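Side-chain contacts in quinone reductase (Klebsiella pneumoniae subsp. pneumoniae, PDB 4GI5), which binds flavin-adenine dinucleotide in a flavodoxin-like fold and probably reduces quinones at the expense of NAD(P)H: residues 194-197 with 198-202; 152-155 with 156-159. One frame throughout, in Å; residues are numbered along the deposited sequence.

Contact 1. Residues 194-197 with 198-202; sequences ILFP and IQHGM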
loop_
_atom_site.group_PDB
_atom_site.type_symbol
_atom_site.label_atom_id
_atom_site.label_comp_id
_atom_site.label_asym_id
_atom_site.label_seq_id
_atom_site.Cartn_x
_atom_site.Cartn_y
_atom_site.Cartn_z
ATOM N N ILE B 194 1.538 -6.532 8.046
ATOM C CA ILE B 194 1.720 -5.375 7.195
ATOM C C ILE B 194 1.831 -5.730 5.696
ATOM O O ILE B 194 1.278 -5.036 4.869
ATOM C CB ILE B 194 3.092 -4.673 7.565
ATOM C CG1 ILE B 194 2.971 -4.164 8.968
ATOM C CG2 ILE B 194 3.543 -3.613 6.499
ATOM C CD1 ILE B 194 1.893 -3.156 9.226
ATOM N N LEU B 195 2.420 -6.875 5.385
ATOM C CA LEU B 195 2.520 -7.336 4.020
ATOM C C LEU B 195 1.233 -8.068 3.471
ATOM O O LEU B 195 1.231 -8.448 2.310
ATOM C CB LEU B 195 3.668 -8.293 3.833
ATOM C CG LEU B 195 5.054 -7.584 4.062
ATOM C CD1 LEU B 195 6.163 -8.634 4.001
ATOM C CD2 LEU B 195 5.296 -6.411 3.108
ATOM N N PHE B 196 0.246 -8.365 4.334
ATOM C CA PHE B 196 -0.917 -9.095 3.903
ATOM C C PHE B 196 -1.665 -8.478 2.719
ATOM O O PHE B 196 -2.081 -9.225 1.781
ATOM C CB PHE B 196 -1.852 -9.299 5.087
ATOM C CG PHE B 196 -3.090 -10.110 4.833
ATOM C CD1 PHE B 196 -4.216 -9.554 4.260
ATOM C CD2 PHE B 196 -3.128 -11.477 5.154
ATOM C CE1 PHE B 196 -5.387 -10.286 4.087
ATOM C CE2 PHE B 196 -4.319 -12.202 4.953
ATOM C CZ PHE B 196 -5.420 -11.592 4.431
ATOM N N PRO B 197 -1.865 -7.157 2.668
ATOM C CA PRO B 197 -2.568 -6.620 1.464
ATOM C C PRO B 197 -1.824 -6.942 0.181
ATOM O O PRO B 197 -2.427 -7.123 -0.831
ATOM C CB PRO B 197 -2.585 -5.092 1.678
ATOM C CG PRO B 197 -2.453 -4.936 3.166
ATOM C CD PRO B 197 -1.666 -6.122 3.697
ATOM N N ILE B 198 -0.494 -7.007 0.244
ATOM C CA ILE B 198 0.291 -7.405 -0.919
ATOM C C ILE B 198 0.239 -8.940 -1.144
ATOM O O ILE B 198 -0.092 -9.412 -2.195
ATOM C CB ILE B 198 1.746 -6.921 -0.825
ATOM C CG1 ILE B 198 1.814 -5.383 -0.698
ATOM C CG2 ILE B 198 2.514 -7.446 -2.019
ATOM C CD1 ILE B 198 3.160 -4.818 -0.202
ATOM N N GLN B 199 0.663 -9.666 -0.127
ATOM C CA GLN B 199 0.845 -11.100 -0.345
ATOM C C GLN B 199 -0.494 -11.807 -0.542
ATOM O O GLN B 199 -0.605 -12.664 -1.399
ATOM C CB GLN B 199 1.538 -11.722 0.847
ATOM C CG GLN B 199 2.997 -11.266 0.942
ATOM C CD GLN B 199 3.889 -11.989 1.907
ATOM O OE1 GLN B 199 5.019 -12.281 1.540
ATOM N NE2 GLN B 199 3.438 -12.261 3.129
ATOM N N HIS B 200 -1.493 -11.469 0.256
ATOM C CA HIS B 200 -2.832 -12.090 0.085
ATOM C C HIS B 200 -3.637 -11.350 -0.955
ATOM O O HIS B 200 -4.208 -11.996 -1.831
ATOM C CB HIS B 200 -3.540 -12.104 1.446
ATOM C CG HIS B 200 -4.807 -12.919 1.455
ATOM N ND1 HIS B 200 -6.068 -12.385 1.291
ATOM C CD2 HIS B 200 -4.992 -14.246 1.629
ATOM C CE1 HIS B 200 -6.981 -13.321 1.433
ATOM N NE2 HIS B 200 -6.364 -14.486 1.590
ATOM N N GLY B 201 -3.594 -9.999 -0.933
ATOM C CA GLY B 201 -4.451 -9.210 -1.797
ATOM C C GLY B 201 -4.017 -8.976 -3.207
ATOM O O GLY B 201 -4.826 -8.775 -4.084
HETATM N N MSE B 202 -2.706 -9.078 -3.451
HETATM C CA MSE B 202 -2.139 -8.800 -4.748
HETATM C C MSE B 202 -1.511 -10.030 -5.419
HETATM O O MSE B 202 -1.344 -10.077 -6.666
HETATM C CB MSE B 202 -1.139 -7.627 -4.779
HETATM C CG MSE B 202 -1.770 -6.352 -4.256
HETATM SE SE MSE B 202 -0.321 -4.992 -4.200
HETATM C CE MSE B 202 -1.060 -4.007 -2.722
#
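Phe196 lays its ring over that of His200, one turn further along the helix 196-204, which follows strand 168-174 in the flavodoxin-like fold. The pair is an offset stack: the planes are 17° apart and the ring centroids of Phe196 and His200 lie 4.4 Å from each other. Both side chains leave the helix pointing the same way, each with CG anti to its own backbone N (chi1 -177° and -170°). The overlap is shifted, with Phe196 CZ over the rim of the imidazole, 3.3 Å from His200 ND1, while His200 CB sits above the middle of the phenyl ring in a CH-pi contact, 3.5 Å from its centroid.

Beneath the rings, Phe196 O takes two backbone bonds, from His200 N at 2.8 Å and from Gly201 N at 3.2 Å. The second spans five residues, a pi-type bond beside the ordinary four-residue one. One residue earlier, Leu195 O accepts Gln199 N at 2.8 Å, with a weak second bond from Ile198 N.

All of this is buried. The imidazole also stacks on Tyr159 and meets Phe249 edge-to-face, and Asn188 of the second subunit packs on Phe196. On the side toward the sheet, where Ile198 touches Leu171, two apolar branches meet: Leu195 CD2 stands 4.2 Å from Ile198 CD1. The selenomethionine Met202 has its CG anti to the carbonyl carbon and its chain extended beyond, which brings Met202 CG to 3.6 Å from Pro197 O.

Contact 2. Residues 152-155 with 156-159; sequences DRHW and GDRY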
loop_
_atom_site.group_PDB
_atom_site.type_symbol
_atom_site.label_atom_id
_atom_site.label_comp_id
_atom_site.label_asym_id
_atom_site.label_seq_id
_atom_site.Cartn_x
_atom_site.Cartn_y
_atom_site.Cartn_z
ATOM N N ASP B 152 -23.698 -19.889 -6.716
ATOM C CA ASP B 152 -23.884 -20.347 -5.375
ATOM C C ASP B 152 -22.641 -20.582 -4.570
ATOM O O ASP B 152 -22.588 -20.164 -3.405
ATOM C CB ASP B 152 -24.737 -21.682 -5.474
ATOM C CG ASP B 152 -24.982 -22.402 -4.219
ATOM O OD1 ASP B 152 -25.052 -21.847 -3.078
ATOM O OD2 ASP B 152 -25.144 -23.700 -4.330
ATOM N N ARG B 153 -21.681 -21.324 -5.107
ATOM C CA ARG B 153 -20.481 -21.730 -4.400
ATOM C C ARG B 153 -19.226 -21.278 -5.108
ATOM O O ARG B 153 -18.158 -21.933 -4.968
ATOM C CB ARG B 153 -20.497 -23.271 -4.048
ATOM C CG ARG B 153 -21.579 -23.475 -3.000
ATOM C CD ARG B 153 -21.616 -24.874 -2.344
ATOM N NE ARG B 153 -21.403 -25.930 -3.302
ATOM C CZ ARG B 153 -21.333 -27.230 -2.932
ATOM N NH1 ARG B 153 -21.593 -27.520 -1.688
ATOM N NH2 ARG B 153 -21.130 -28.180 -3.825
ATOM N N HIS B 154 -19.312 -20.178 -5.887
ATOM C CA HIS B 154 -18.105 -19.696 -6.498
ATOM C C HIS B 154 -18.236 -18.179 -6.638
ATOM O O HIS B 154 -19.293 -17.720 -7.053
ATOM C CB HIS B 154 -17.947 -20.302 -7.906
ATOM C CG HIS B 154 -16.601 -20.151 -8.527
ATOM N ND1 HIS B 154 -15.631 -21.116 -8.402
ATOM C CD2 HIS B 154 -16.101 -19.241 -9.381
ATOM C CE1 HIS B 154 -14.547 -20.744 -9.054
ATOM N NE2 HIS B 154 -14.822 -19.615 -9.670
ATOM N N TRP B 155 -17.221 -17.435 -6.272
ATOM C CA TRP B 155 -17.430 -15.950 -6.306
ATOM C C TRP B 155 -16.227 -15.240 -6.995
ATOM O O TRP B 155 -15.383 -14.551 -6.327
ATOM C CB TRP B 155 -17.696 -15.418 -4.926
ATOM C CG TRP B 155 -18.490 -14.148 -4.892
ATOM C CD1 TRP B 155 -17.994 -12.840 -4.719
ATOM C CD2 TRP B 155 -19.868 -14.030 -5.136
ATOM N NE1 TRP B 155 -19.031 -11.966 -4.801
ATOM C CE2 TRP B 155 -20.184 -12.648 -5.087
ATOM C CE3 TRP B 155 -20.895 -14.939 -5.476
ATOM C CZ2 TRP B 155 -21.482 -12.172 -5.341
ATOM C CZ3 TRP B 155 -22.200 -14.454 -5.663
ATOM C CH2 TRP B 155 -22.464 -13.053 -5.573
ATOM N N GLY B 156 -16.125 -15.412 -8.287
ATOM C CA GLY B 156 -14.958 -15.032 -9.054
ATOM C C GLY B 156 -13.844 -16.040 -8.947
ATOM O O GLY B 156 -13.687 -16.714 -7.959
ATOM N N ASP B 157 -12.989 -16.048 -9.984
ATOM C CA ASP B 157 -11.818 -16.890 -9.991
ATOM C C ASP B 157 -10.670 -16.148 -9.285
ATOM O O ASP B 157 -9.999 -15.373 -9.968
ATOM C CB ASP B 157 -11.351 -17.212 -11.391
ATOM C CG ASP B 157 -12.348 -18.082 -12.217
ATOM O OD1 ASP B 157 -13.402 -18.452 -11.691
ATOM O OD2 ASP B 157 -12.050 -18.260 -13.414
ATOM N N ARG B 158 -10.578 -16.238 -7.981
ATOM C CA ARG B 158 -9.534 -15.549 -7.235
ATOM C C ARG B 158 -9.272 -16.285 -5.961
ATOM O O ARG B 158 -9.947 -17.241 -5.597
ATOM C CB ARG B 158 -10.075 -14.154 -6.949
ATOM C CG ARG B 158 -11.209 -14.096 -5.950
ATOM C CD ARG B 158 -11.601 -12.673 -5.629
ATOM N NE ARG B 158 -12.603 -12.554 -4.589
ATOM C CZ ARG B 158 -13.171 -11.436 -4.200
ATOM N NH1 ARG B 158 -12.861 -10.257 -4.775
ATOM N NH2 ARG B 158 -13.976 -11.462 -3.149
ATOM N N TYR B 159 -8.219 -15.863 -5.287
ATOM C CA TYR B 159 -7.734 -16.365 -4.066
ATOM C C TYR B 159 -7.352 -17.860 -4.170
ATOM O O TYR B 159 -8.091 -18.740 -3.713
ATOM C CB TYR B 159 -8.642 -16.064 -2.894
ATOM C CG TYR B 159 -8.721 -14.586 -2.484
ATOM C CD1 TYR B 159 -7.569 -13.877 -2.253
ATOM C CD2 TYR B 159 -9.917 -13.933 -2.379
ATOM C CE1 TYR B 159 -7.597 -12.555 -1.829
ATOM C CE2 TYR B 159 -10.003 -12.587 -1.944
ATOM C CZ TYR B 159 -8.786 -11.904 -1.629
ATOM O OH TYR B 159 -8.861 -10.587 -1.238
#
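His154 NE2 donates to Asp157 OD1 at 2.7 Å, the one hydrogen bond that joins 152-155 to 156-159. It is nearly straight, with an N-H...O angle of 162°, and the oxygen lies close to the imidazole plane, at the ring's edge. The donor meets OD1 nearly along its C-O axis, and the carboxylate is turned 87° from the ring, so the two flat groups stand almost perpendicular. The first torsions bring together the strand residue His154, whose CG is anti to the backbone N (chi1 -166°), and Asp157 at the centre of the following turn, whose CG is anti to the carbonyl carbon. The nearby carboxylate would probably raise the imidazole's affinity for a second proton.

Between the two residues the chain passes through Trp155 and Gly156, the latter at a positive phi. Gly156 O accepts a hydrogen bond from Asn253 ND2. A weak backbone bond of 3.1 Å runs from Arg158 N to Gly156 O and closes the small ring of the turn.

The polar end of Arg158 turns to other partners. Its chain is extended from CG to NE, leaving NE 3.8 Å from Trp155 O, but NE is bonded to Gln252 OE1. The amide of the same Gln252 donates to Trp155 O, so one side chain ties both segments. Arg158 NH1 bonds to Tyr205 OH, and Tyr159 CE2 lies 3.7 Å above the guanidinium plane.

The arrangement is an inverse gamma turn centred on Asp157, following the short antiparallel pair 150-151 and 154-155, with a histidine-carboxylate hydrogen bond linking the strand residue His154 to that turn.

Contact 2 comes first along the chain, on the short strand 154-155 and the loop after it, before strand 168-174 of the parallel sheet; contact 1 follows that strand, at the start of helix 196-204 leading toward strand 209-216. Their centres are about 19 Å apart, contact 2 near the surface and contact 1 buried, yet they meet where Tyr159 CE1 comes within 3.4 Å of His200 CE1. The loop is thus packed directly against the helix, all within the flavodoxin-like fold. Both contacts also touch the second subunit: Asn188 and Phe125 of that chain each reach both. Since Phe125 is an FAD-binding residue, this shared surface joins the dimer interface to the surroundings of the flavin.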